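Local structure of gentamicin resistance protein (Enterococcus gallinarum, 6CTZ) at residues A[54-65]-A[126-137]; A[262-270]-A[281-292]. The protein confers resistance to gentamicin and related aminoglycosides, probably by transferring a phosphate from a guanine nucleotide to the 2''-hydroxyl of the drug. The protein carries 2 engineered substitutions. All coordinates share one frame; numbering follows the deposited sequence.

Overall arrangement
After helix 2-11 the chain builds a five-stranded antiparallel sheet, with helix 46-62 inserted in sequence between strands 38-43 and 73-78. Contact 1 closes the first loop. It brings the second half of that helix against residues 126-137, after the chain has passed through the rest of the sheet and helix 106-125. This ties helix 46-62 to the part of the fold that follows the sheet. Contact 2 closes the tight turn between the long helices 251-276 and 279-296, an antiparallel hairpin that forms one wall of the kanamycin pocket. The two contacts follow in series and do not cross. The centres of contact 1 and contact 2 are about 32 Å apart.

Contact 1 of 2, residues A[54-65]-A[126-137]; sequences KEIQLLPLLVGC and FPVETAISAGVP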
loop_
_atom_site.group_PDB
_atom_site.type_symbol
_atom_site.label_atom_id
_atom_site.label_comp_id
_atom_site.label_asym_id
_atom_site.label_seq_id
_atom_site.Cartn_x
_atom_site.Cartn_y
_atom_site.Cartn_z
ATOM N N LYS A 54 3.021 10.555 -10.517
ATOM C CA LYS A 54 1.697 10.706 -9.922
ATOM C C LYS A 54 1.790 11.311 -8.523
ATOM O O LYS A 54 1.093 12.279 -8.212
ATOM C CB LYS A 54 0.996 9.344 -9.886
ATOM C CG LYS A 54 -0.280 9.296 -9.048
ATOM C CD LYS A 54 -0.888 7.907 -9.043
ATOM C CE LYS A 54 -0.025 6.881 -8.321
ATOM N NZ LYS A 54 -0.524 5.493 -8.584
ATOM N N GLU A 55 2.674 10.771 -7.671
ATOM C CA GLU A 55 2.806 11.309 -6.316
ATOM C C GLU A 55 3.241 12.772 -6.323
ATOM O O GLU A 55 2.782 13.560 -5.490
ATOM C CB GLU A 55 3.772 10.461 -5.479
ATOM C CG GLU A 55 3.252 9.065 -5.151
ATOM C CD GLU A 55 4.139 8.374 -4.143
ATOM O OE1 GLU A 55 5.101 7.709 -4.567
ATOM O OE2 GLU A 55 3.897 8.518 -2.922
ATOM N N ILE A 56 4.130 13.148 -7.248
ATOM C CA ILE A 56 4.584 14.536 -7.325
ATOM C C ILE A 56 3.401 15.485 -7.503
ATOM O O ILE A 56 3.370 16.583 -6.929
ATOM C CB ILE A 56 5.634 14.693 -8.445
ATOM C CG1 ILE A 56 6.966 14.069 -8.011
ATOM C CG2 ILE A 56 5.799 16.170 -8.843
ATOM C CD1 ILE A 56 7.957 13.888 -9.144
ATOM N N GLN A 57 2.409 15.079 -8.304
ATOM C CA GLN A 57 1.246 15.927 -8.546
ATOM C C GLN A 57 0.205 15.785 -7.446
ATOM O O GLN A 57 -0.449 16.768 -7.076
ATOM C CB GLN A 57 0.607 15.571 -9.883
ATOM C CG GLN A 57 1.498 15.751 -11.101
ATOM C CD GLN A 57 0.885 15.073 -12.308
ATOM O OE1 GLN A 57 1.273 13.959 -12.675
ATOM N NE2 GLN A 57 -0.104 15.720 -12.909
ATOM N N LEU A 58 0.013 14.563 -6.935
ATOM C CA LEU A 58 -1.092 14.307 -6.016
ATOM C C LEU A 58 -0.799 14.811 -4.610
ATOM O O LEU A 58 -1.667 15.416 -3.967
ATOM C CB LEU A 58 -1.395 12.808 -5.967
ATOM C CG LEU A 58 -2.449 12.397 -4.936
ATOM C CD1 LEU A 58 -3.828 12.958 -5.291
ATOM C CD2 LEU A 58 -2.523 10.888 -4.788
ATOM N N LEU A 59 0.390 14.514 -4.087
ATOM C CA LEU A 59 0.623 14.752 -2.664
ATOM C C LEU A 59 0.442 16.210 -2.269
ATOM O O LEU A 59 -0.139 16.459 -1.197
ATOM C CB LEU A 59 1.990 14.202 -2.222
ATOM C CG LEU A 59 2.124 12.676 -2.291
ATOM C CD1 LEU A 59 3.543 12.240 -1.921
ATOM C CD2 LEU A 59 1.108 12.003 -1.393
ATOM N N PRO A 60 0.895 17.200 -3.048
ATOM C CA PRO A 60 0.671 18.592 -2.634
ATOM C C PRO A 60 -0.794 18.935 -2.502
ATOM O O PRO A 60 -1.144 19.776 -1.667
ATOM C CB PRO A 60 1.363 19.405 -3.735
ATOM C CG PRO A 60 2.425 18.493 -4.249
ATOM C CD PRO A 60 1.791 17.128 -4.222
ATOM N N LEU A 61 -1.668 18.283 -3.275
ATOM C CA LEU A 61 -3.095 18.541 -3.175
ATOM C C LEU A 61 -3.709 17.861 -1.963
ATOM O O LEU A 61 -4.738 18.322 -1.461
ATOM C CB LEU A 61 -3.796 18.033 -4.434
ATOM C CG LEU A 61 -3.253 18.617 -5.739
ATOM C CD1 LEU A 61 -3.862 17.925 -6.952
ATOM C CD2 LEU A 61 -3.474 20.120 -5.781
ATOM N N LEU A 62 -3.088 16.789 -1.476
ATOM C CA LEU A 62 -3.618 16.033 -0.345
ATOM C C LEU A 62 -3.199 16.590 1.006
ATOM O O LEU A 62 -3.908 16.365 1.992
ATOM C CB LEU A 62 -3.129 14.585 -0.394
ATOM C CG LEU A 62 -3.780 13.652 -1.400
ATOM C CD1 LEU A 62 -3.243 12.249 -1.200
ATOM C CD2 LEU A 62 -5.291 13.678 -1.238
ATOM N N VAL A 63 -2.066 17.305 1.077
ATOM C CA VAL A 63 -1.495 17.712 2.364
ATOM C C VAL A 63 -2.540 18.414 3.223
ATOM O O VAL A 63 -2.684 18.137 4.420
ATOM C CB VAL A 63 -0.248 18.594 2.144
ATOM C CG1 VAL A 63 0.174 19.286 3.442
ATOM C CG2 VAL A 63 0.914 17.776 1.603
ATOM N N GLY A 64 -3.271 19.353 2.624
ATOM C CA GLY A 64 -4.248 20.129 3.360
ATOM C C GLY A 64 -5.555 19.428 3.652
ATOM O O GLY A 64 -6.430 20.008 4.307
ATOM N N CYS A 65 -5.715 18.189 3.186
ATOM C CA CYS A 65 -6.955 17.442 3.333
ATOM C C CYS A 65 -6.862 16.309 4.339
ATOM O O CYS A 65 -7.893 15.715 4.670
ATOM C CB CYS A 65 -7.375 16.854 1.978
ATOM S SG CYS A 65 -7.552 18.094 0.688
ATOM N N PHE A 126 -12.014 13.128 -0.998
ATOM C CA PHE A 126 -11.205 13.924 -1.914
ATOM C C PHE A 126 -11.808 13.899 -3.320
ATOM O O PHE A 126 -12.188 12.838 -3.812
ATOM C CB PHE A 126 -9.769 13.393 -1.954
ATOM C CG PHE A 126 -8.824 14.302 -2.680
ATOM C CD1 PHE A 126 -8.270 15.401 -2.040
ATOM C CD2 PHE A 126 -8.537 14.100 -4.024
ATOM C CE1 PHE A 126 -7.411 16.259 -2.712
ATOM C CE2 PHE A 126 -7.684 14.961 -4.700
ATOM C CZ PHE A 126 -7.122 16.038 -4.041
ATOM N N PRO A 127 -11.883 15.044 -4.002
ATOM C CA PRO A 127 -12.540 15.071 -5.326
ATOM C C PRO A 127 -11.842 14.165 -6.331
ATOM O O PRO A 127 -10.669 14.345 -6.651
ATOM C CB PRO A 127 -12.464 16.548 -5.727
ATOM C CG PRO A 127 -12.409 17.263 -4.415
ATOM C CD PRO A 127 -11.541 16.396 -3.536
ATOM N N VAL A 128 -12.588 13.187 -6.845
ATOM C CA VAL A 128 -12.016 12.197 -7.757
ATOM C C VAL A 128 -11.446 12.870 -9.003
ATOM O O VAL A 128 -10.386 12.490 -9.515
ATOM C CB VAL A 128 -13.076 11.132 -8.094
ATOM C CG1 VAL A 128 -12.677 10.312 -9.307
ATOM C CG2 VAL A 128 -13.345 10.233 -6.869
ATOM N N GLU A 129 -12.158 13.881 -9.523
ATOM C CA GLU A 129 -11.697 14.559 -10.735
ATOM C C GLU A 129 -10.371 15.277 -10.517
ATOM O O GLU A 129 -9.532 15.311 -11.423
ATOM C CB GLU A 129 -12.770 15.514 -11.265
ATOM C CG GLU A 129 -13.040 16.755 -10.422
ATOM C CD GLU A 129 -13.992 16.532 -9.253
ATOM O OE1 GLU A 129 -14.373 15.367 -8.964
ATOM O OE2 GLU A 129 -14.354 17.546 -8.620
ATOM N N THR A 130 -10.148 15.825 -9.320
ATOM C CA THR A 130 -8.862 16.451 -9.031
ATOM C C THR A 130 -7.752 15.409 -9.008
ATOM O O THR A 130 -6.663 15.624 -9.560
ATOM C CB THR A 130 -8.952 17.177 -7.692
ATOM O OG1 THR A 130 -9.993 18.164 -7.767
ATOM C CG2 THR A 130 -7.619 17.854 -7.349
ATOM N N ALA A 131 -8.013 14.262 -8.384
ATOM C CA ALA A 131 -7.027 13.190 -8.390
ATOM C C ALA A 131 -6.719 12.716 -9.808
ATOM O O ALA A 131 -5.545 12.542 -10.161
ATOM C CB ALA A 131 -7.513 12.034 -7.518
ATOM N N ILE A 132 -7.750 12.520 -10.645
ATOM C CA ILE A 132 -7.498 12.072 -12.014
ATOM C C ILE A 132 -6.634 13.086 -12.759
ATOM O O ILE A 132 -5.722 12.717 -13.513
ATOM C CB ILE A 132 -8.814 11.786 -12.759
ATOM C CG1 ILE A 132 -9.589 10.655 -12.077
ATOM C CG2 ILE A 132 -8.535 11.423 -14.218
ATOM C CD1 ILE A 132 -11.019 10.516 -12.605
ATOM N N SER A 133 -6.908 14.382 -12.556
ATOM C CA SER A 133 -6.123 15.429 -13.202
ATOM C C SER A 133 -4.662 15.397 -12.766
ATOM O O SER A 133 -3.796 15.890 -13.498
ATOM C CB SER A 133 -6.749 16.792 -12.893
ATOM O OG SER A 133 -6.349 17.273 -11.616
ATOM N N ALA A 134 -4.375 14.839 -11.590
ATOM C CA ALA A 134 -3.025 14.693 -11.064
ATOM C C ALA A 134 -2.367 13.382 -11.474
ATOM O O ALA A 134 -1.330 13.022 -10.912
ATOM C CB ALA A 134 -3.034 14.826 -9.539
ATOM N N GLY A 135 -2.948 12.655 -12.424
ATOM C CA GLY A 135 -2.362 11.421 -12.901
ATOM C C GLY A 135 -2.753 10.172 -12.140
ATOM O O GLY A 135 -2.143 9.116 -12.367
ATOM N N VAL A 136 -3.732 10.249 -11.244
ATOM C CA VAL A 136 -4.198 9.061 -10.527
ATOM C C VAL A 136 -5.026 8.223 -11.498
ATOM O O VAL A 136 -5.988 8.737 -12.081
ATOM C CB VAL A 136 -4.998 9.451 -9.276
ATOM C CG1 VAL A 136 -5.508 8.222 -8.550
ATOM C CG2 VAL A 136 -4.132 10.292 -8.342
ATOM N N PRO A 137 -4.681 6.960 -11.731
ATOM C CA PRO A 137 -5.441 6.154 -12.691
ATOM C C PRO A 137 -6.770 5.711 -12.108
ATOM O O PRO A 137 -6.935 5.572 -10.896
ATOM C CB PRO A 137 -4.533 4.940 -12.913
ATOM C CG PRO A 137 -3.832 4.785 -11.600
ATOM C CD PRO A 137 -3.587 6.195 -11.110
#
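Helix 54-62 runs roughly antiparallel to the short helix 128-133, with segment axes 9.6 Å apart at closest and 146° between their directions. The backbones are nearest where Lys54 faces Gly135 and Gln57 faces Ala134. Helix 128-133 ends there in a Schellman motif. Gly135, at positive phi, is its C-prime residue, and Val136 N returns to Ala131 O.

At the other end, Leu62 CD2, in one of its two conformers, sits over one face of the Phe126 ring, 3.7 Å from its centroid, a CH-pi contact. Pro127 CD covers the opposite face. Cys65 SG lies in the ring plane at the edge, 3.9 Å from Phe126 CE1, and Leu61 CB approaches Phe126 CZ. The ring reaches the helix because its CG is anti to the backbone N (chi1 -170°). In this kinase-like fold, helix 46-62 belongs to the nucleotide-binding lobe and probably corresponds to helix C of protein kinases. The contact packs it against the turn and short helix that follow helix 106-125.

Midway, Leu61 CD1 meets Thr130 CG2 at 3.8 Å and also touches Ala134 CB. Leu58 CD2 packs 3.9 Å from Val136 CG2. Both Leu62 and Val136 also touch Leu188 of strand 187-189. The aliphatic part of Lys54 lies across Pro137, with CD 3.8 Å from Pro137 CD. Its chain bends at chi3 (67°), and NZ is hydrogen-bonded to the carbonyls of Gly216 and Ala218.

Contact 2 of 2, residues A[262-270]-A[281-292]; sequences VTFDQVSYL and WISEGIELLEED. Unlike the reference sequence in segment 281-292: Ile286 (reference Leu). With KAN (kanamycin a), chain E.
Tyr269 is held between kanamycin and Trp281, and Gln266 touches both the drug and Leu288. The two segments form an antiparallel helical hairpin, at 165° and 8.7 Å between axes, that lines the aminoglycoside pocket. Kanamycin C2 lies over the centre of one Tyr269 ring face. Trp281 NE1 lies over the opposite face, 3.3 Å from Tyr269 CZ, with the rings inclined at 47°. The Tyr269 side chain is a knob among Trp281, Glu284, Gly285 and Leu288. Glu284 OE1 comes to the ring edge, 3.0 Å from Tyr269 OH, its carboxylate perpendicular to the ring. Leu288 CD1 touches both Tyr269 CE2, at 3.6 Å, and kanamycin O7.

Gln266 NE2 donates to kanamycin O7 at 2.9 Å, while its OE1 lies 2.6 Å from kanamycin O6. The Gln266 chain bends at chi2, which turns the amide to the sugar. Water 1 steadies that amide by accepting from NE2 and donating to Leu288 O. Water 2 bridges Gln266 O and Gly285 O.

Behind this layer, Leu270 is a second knob, among Ile282, Gly285, Ile286 and Leu289. Its CD2 is 3.6 Å from both Leu289 CD1 and Ile286 CD1; Ile286 differs from the reference sequence, which has Leu. Further along, Tyr167 and Arg171 of helix 162-176 bond Asp292 OD2 and Thr263 OG1 respectively. Those two atoms also bond each other: Thr263 OG1 donates to the syn side of Asp292 OD2 at 2.7 Å, 16° out of the carboxylate plane.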
loop_
_atom_site.group_PDB
_atom_site.type_symbol
_atom_site.label_atom_id
_atom_site.label_comp_id
_atom_site.label_asym_id
_atom_site.label_seq_id
_atom_site.Cartn_x
_atom_site.Cartn_y
_atom_site.Cartn_z
ATOM N N VAL A 262 -7.780 -10.399 0.047
ATOM C CA VAL A 262 -6.576 -10.977 0.647
ATOM C C VAL A 262 -6.130 -12.211 -0.126
ATOM O O VAL A 262 -4.934 -12.396 -0.377
ATOM C CB VAL A 262 -6.775 -11.269 2.148
ATOM C CG1 VAL A 262 -5.596 -12.055 2.702
ATOM C CG2 VAL A 262 -6.940 -9.978 2.928
ATOM N N THR A 263 -7.077 -13.087 -0.495
ATOM C CA THR A 263 -6.733 -14.230 -1.343
ATOM C C THR A 263 -6.056 -13.763 -2.627
ATOM O O THR A 263 -5.015 -14.297 -3.026
ATOM C CB THR A 263 -7.983 -15.050 -1.685
ATOM O OG1 THR A 263 -8.604 -15.527 -0.481
ATOM C CG2 THR A 263 -7.614 -16.246 -2.597
ATOM N N PHE A 264 -6.641 -12.764 -3.288
ATOM C CA PHE A 264 -6.074 -12.304 -4.548
ATOM C C PHE A 264 -4.701 -11.681 -4.336
ATOM O O PHE A 264 -3.821 -11.814 -5.196
ATOM C CB PHE A 264 -7.035 -11.328 -5.233
ATOM C CG PHE A 264 -8.431 -11.879 -5.411
ATOM C CD1 PHE A 264 -8.649 -13.247 -5.551
ATOM C CD2 PHE A 264 -9.525 -11.030 -5.417
ATOM C CE1 PHE A 264 -9.937 -13.752 -5.700
ATOM C CE2 PHE A 264 -10.812 -11.528 -5.553
ATOM C CZ PHE A 264 -11.015 -12.888 -5.705
ATOM N N ASP A 265 -4.490 -11.032 -3.187
ATOM C CA ASP A 265 -3.162 -10.518 -2.865
ATOM C C ASP A 265 -2.138 -11.643 -2.757
ATOM O O ASP A 265 -1.001 -11.501 -3.225
ATOM C CB ASP A 265 -3.202 -9.704 -1.573
ATOM C CG ASP A 265 -1.843 -9.152 -1.203
ATOM O OD1 ASP A 265 -1.291 -8.355 -1.986
ATOM O OD2 ASP A 265 -1.313 -9.521 -0.135
ATOM N N GLN A 266 -2.510 -12.773 -2.167
ATOM C CA GLN A 266 -1.604 -13.894 -2.053
ATOM C C GLN A 266 -1.245 -14.418 -3.445
ATOM O O GLN A 266 -0.126 -14.726 -3.680
ATOM C CB GLN A 266 -2.145 -14.974 -1.138
ATOM C CG GLN A 266 -2.417 -14.572 0.287
ATOM C CD GLN A 266 -1.277 -13.843 0.970
ATOM O OE1 GLN A 266 -0.781 -12.891 0.476
ATOM N NE2 GLN A 266 -0.909 -14.265 2.076
ATOM N N VAL A 267 -2.188 -14.478 -4.361
ATOM C CA VAL A 267 -1.933 -14.884 -5.736
ATOM C C VAL A 267 -0.979 -13.895 -6.371
ATOM O O VAL A 267 -0.042 -14.289 -7.007
ATOM C CB VAL A 267 -3.248 -14.894 -6.546
ATOM C CG1 VAL A 267 -3.026 -14.957 -8.028
ATOM C CG2 VAL A 267 -4.092 -16.019 -6.089
ATOM N N SER A 268 -1.215 -12.615 -6.193
ATOM C CA SER A 268 -0.384 -11.587 -6.738
ATOM C C SER A 268 1.045 -11.681 -6.229
ATOM O O SER A 268 1.954 -11.481 -6.970
ATOM C CB SER A 268 -0.916 -10.217 -6.397
ATOM O OG SER A 268 -2.061 -9.912 -7.113
ATOM N N TYR A 269 1.201 -11.981 -4.966
ATOM C CA TYR A 269 2.520 -12.126 -4.366
ATOM C C TYR A 269 3.280 -13.280 -5.003
ATOM O O TYR A 269 4.465 -13.149 -5.326
ATOM C CB TYR A 269 2.361 -12.343 -2.864
ATOM C CG TYR A 269 3.660 -12.373 -2.096
ATOM C CD1 TYR A 269 4.428 -11.224 -1.945
ATOM C CD2 TYR A 269 4.105 -13.544 -1.500
ATOM C CE1 TYR A 269 5.611 -11.243 -1.233
ATOM C CE2 TYR A 269 5.291 -13.571 -0.782
ATOM C CZ TYR A 269 6.039 -12.421 -0.652
ATOM O OH TYR A 269 7.215 -12.450 0.063
ATOM N N LEU A 270 2.609 -14.415 -5.208
ATOM C CA LEU A 270 3.235 -15.534 -5.900
ATOM C C LEU A 270 3.608 -15.164 -7.331
ATOM O O LEU A 270 4.691 -15.518 -7.806
ATOM C CB LEU A 270 2.305 -16.746 -5.875
ATOM C CG LEU A 270 2.790 -17.964 -6.659
ATOM C CD1 LEU A 270 4.173 -18.386 -6.182
ATOM C CD2 LEU A 270 1.793 -19.088 -6.504
ATOM N N TRP A 281 11.043 -17.390 -3.058
ATOM C CA TRP A 281 9.809 -16.611 -3.093
ATOM C C TRP A 281 8.651 -17.452 -3.613
ATOM O O TRP A 281 7.551 -17.424 -3.050
ATOM C CB TRP A 281 10.042 -15.398 -3.992
ATOM C CG TRP A 281 9.007 -14.319 -3.978
ATOM C CD1 TRP A 281 7.716 -14.397 -3.537
ATOM C CD2 TRP A 281 9.193 -12.980 -4.444
ATOM N NE1 TRP A 281 7.091 -13.185 -3.704
ATOM C CE2 TRP A 281 7.979 -12.299 -4.257
ATOM C CE3 TRP A 281 10.276 -12.292 -5.006
ATOM C CZ2 TRP A 281 7.813 -10.961 -4.610
ATOM C CZ3 TRP A 281 10.112 -10.964 -5.351
ATOM C CH2 TRP A 281 8.891 -10.314 -5.153
ATOM N N ILE A 282 8.886 -18.212 -4.686
ATOM C CA ILE A 282 7.851 -19.086 -5.236
ATOM C C ILE A 282 7.369 -20.070 -4.176
ATOM O O ILE A 282 6.162 -20.227 -3.951
ATOM C CB ILE A 282 8.369 -19.806 -6.495
ATOM C CG1 ILE A 282 8.513 -18.816 -7.653
ATOM C CG2 ILE A 282 7.445 -20.954 -6.881
ATOM C CD1 ILE A 282 9.390 -19.323 -8.780
ATOM N N SER A 283 8.307 -20.738 -3.502
ATOM C CA SER A 283 7.934 -21.690 -2.462
ATOM C C SER A 283 7.190 -21.001 -1.325
ATOM O O SER A 283 6.188 -21.526 -0.824
ATOM C CB SER A 283 9.173 -22.420 -1.949
ATOM O OG SER A 283 9.763 -23.183 -2.986
ATOM N N GLU A 284 7.655 -19.816 -0.918
ATOM C CA GLU A 284 6.953 -19.059 0.113
ATOM C C GLU A 284 5.535 -18.711 -0.324
ATOM O O GLU A 284 4.588 -18.832 0.461
ATOM C CB GLU A 284 7.728 -17.784 0.451
ATOM C CG GLU A 284 7.052 -16.906 1.499
ATOM C CD GLU A 284 7.622 -15.494 1.552
ATOM O OE1 GLU A 284 8.422 -15.137 0.661
ATOM O OE2 GLU A 284 7.271 -14.741 2.483
ATOM N N GLY A 285 5.369 -18.276 -1.574
ATOM C CA GLY A 285 4.047 -17.878 -2.035
ATOM C C GLY A 285 3.087 -19.049 -2.126
ATOM O O GLY A 285 1.900 -18.918 -1.804
ATOM N N ILE A 286 3.583 -20.209 -2.564
ATOM C CA ILE A 286 2.756 -21.413 -2.570
ATOM C C ILE A 286 2.286 -21.733 -1.157
ATOM O O ILE A 286 1.119 -22.081 -0.934
ATOM C CB ILE A 286 3.521 -22.593 -3.202
ATOM C CG1 ILE A 286 3.848 -22.311 -4.673
ATOM C CG2 ILE A 286 2.720 -23.875 -3.075
ATOM C CD1 ILE A 286 2.674 -22.480 -5.619
ATOM N N GLU A 287 3.184 -21.596 -0.180
ATOM C CA GLU A 287 2.825 -21.860 1.209
ATOM C C GLU A 287 1.790 -20.861 1.714
ATOM O O GLU A 287 0.880 -21.231 2.466
ATOM C CB GLU A 287 4.085 -21.826 2.075
ATOM C CG GLU A 287 3.947 -22.512 3.423
ATOM C CD GLU A 287 5.286 -22.689 4.116
ATOM O OE1 GLU A 287 5.303 -23.113 5.291
ATOM O OE2 GLU A 287 6.324 -22.404 3.480
ATOM N N LEU A 288 1.912 -19.588 1.319
ATOM C CA LEU A 288 0.936 -18.588 1.737
ATOM C C LEU A 288 -0.445 -18.888 1.166
ATOM O O LEU A 288 -1.462 -18.637 1.824
ATOM C CB LEU A 288 1.406 -17.195 1.327
ATOM C CG LEU A 288 2.611 -16.688 2.115
ATOM C CD1 LEU A 288 3.223 -15.464 1.454
ATOM C CD2 LEU A 288 2.201 -16.379 3.552
ATOM N N LEU A 289 -0.502 -19.418 -0.060
ATOM C CA LEU A 289 -1.786 -19.807 -0.637
ATOM C C LEU A 289 -2.415 -20.947 0.152
ATOM O O LEU A 289 -3.620 -20.928 0.431
ATOM C CB LEU A 289 -1.611 -20.205 -2.104
ATOM C CG LEU A 289 -1.367 -19.094 -3.127
ATOM C CD1 LEU A 289 -1.194 -19.691 -4.515
ATOM C CD2 LEU A 289 -2.511 -18.091 -3.105
ATOM N N GLU A 290 -1.613 -21.954 0.514
ATOM C CA GLU A 290 -2.120 -23.047 1.340
ATOM C C GLU A 290 -2.626 -22.532 2.682
ATOM O O GLU A 290 -3.675 -22.970 3.166
ATOM C CB GLU A 290 -1.031 -24.103 1.536
ATOM C CG GLU A 290 -0.552 -24.747 0.236
ATOM C CD GLU A 290 0.540 -25.778 0.457
ATOM O OE1 GLU A 290 0.351 -26.945 0.057
ATOM O OE2 GLU A 290 1.590 -25.422 1.032
ATOM N N GLU A 291 -1.908 -21.580 3.284
ATOM C CA GLU A 291 -2.340 -21.022 4.563
ATOM C C GLU A 291 -3.620 -20.205 4.417
ATOM O O GLU A 291 -4.470 -20.212 5.313
ATOM C CB GLU A 291 -1.224 -20.176 5.175
ATOM C CG GLU A 291 0.038 -20.969 5.468
ATOM C CD GLU A 291 1.103 -20.147 6.164
ATOM O OE1 GLU A 291 1.969 -20.747 6.838
ATOM O OE2 GLU A 291 1.077 -18.904 6.042
ATOM N N ASP A 292 -3.772 -19.485 3.301
ATOM C CA ASP A 292 -5.005 -18.740 3.060
ATOM C C ASP A 292 -6.213 -19.674 3.062
ATOM O O ASP A 292 -7.237 -19.387 3.697
ATOM C CB ASP A 292 -4.898 -17.996 1.729
ATOM C CG ASP A 292 -6.009 -16.988 1.531
ATOM O OD1 ASP A 292 -5.948 -15.912 2.155
ATOM O OD2 ASP A 292 -6.934 -17.259 0.736
HETATM C C1 KAN E . 3.173 -10.031 1.239
HETATM C C2 KAN E . 2.366 -11.324 1.365
HETATM C C3 KAN E . 2.294 -11.735 2.820
HETATM C C4 KAN E . 3.721 -11.921 3.311
HETATM C C5 KAN E . 4.531 -10.639 3.143
HETATM C C6 KAN E . 5.989 -10.835 3.549
HETATM C C7 KAN E . 2.054 -4.852 1.315
HETATM C C8 KAN E . 2.901 -5.576 0.272
HETATM C C9 KAN E . 2.644 -7.085 0.341
HETATM C C10 KAN E . 2.897 -7.641 1.743
HETATM C C11 KAN E . 2.090 -6.859 2.783
HETATM C C12 KAN E . 2.384 -5.366 2.710
HETATM C C13 KAN E . 3.450 -5.169 -2.059
HETATM C C14 KAN E . 3.400 -3.955 -2.973
HETATM C C15 KAN E . 1.987 -3.836 -3.553
HETATM C C16 KAN E . 1.616 -5.132 -4.266
HETATM C C17 KAN E . 1.792 -6.306 -3.322
HETATM C C18 KAN E . 1.548 -7.604 -4.074
HETATM N N1 KAN E . 6.699 -9.593 3.308
HETATM N N2 KAN E . 2.365 -7.337 4.134
HETATM N N3 KAN E . 2.291 -3.412 1.221
HETATM N N4 KAN E . 1.856 -2.714 -4.475
HETATM O O5 KAN E . 4.484 -10.125 1.806
HETATM O O6 KAN E . 1.049 -11.098 0.854
HETATM O O7 KAN E . 1.565 -12.958 2.970
HETATM O O8 KAN E . 3.690 -12.290 4.692
HETATM O O9 KAN E . 2.422 -8.984 1.860
HETATM O O10 KAN E . 3.527 -7.754 -0.573
HETATM O O11 KAN E . 2.511 -5.027 -0.995
HETATM O O12 KAN E . 3.118 -6.327 -2.819
HETATM O O13 KAN E . 3.782 -2.807 -2.211
HETATM O O14 KAN E . 0.247 -5.124 -4.706
HETATM O O15 KAN E . 1.710 -8.706 -3.176
HETATM O O HOH W 1 -1.755 -16.470 3.646
HETATM O O HOH W 2 1.339 -16.056 -1.869
#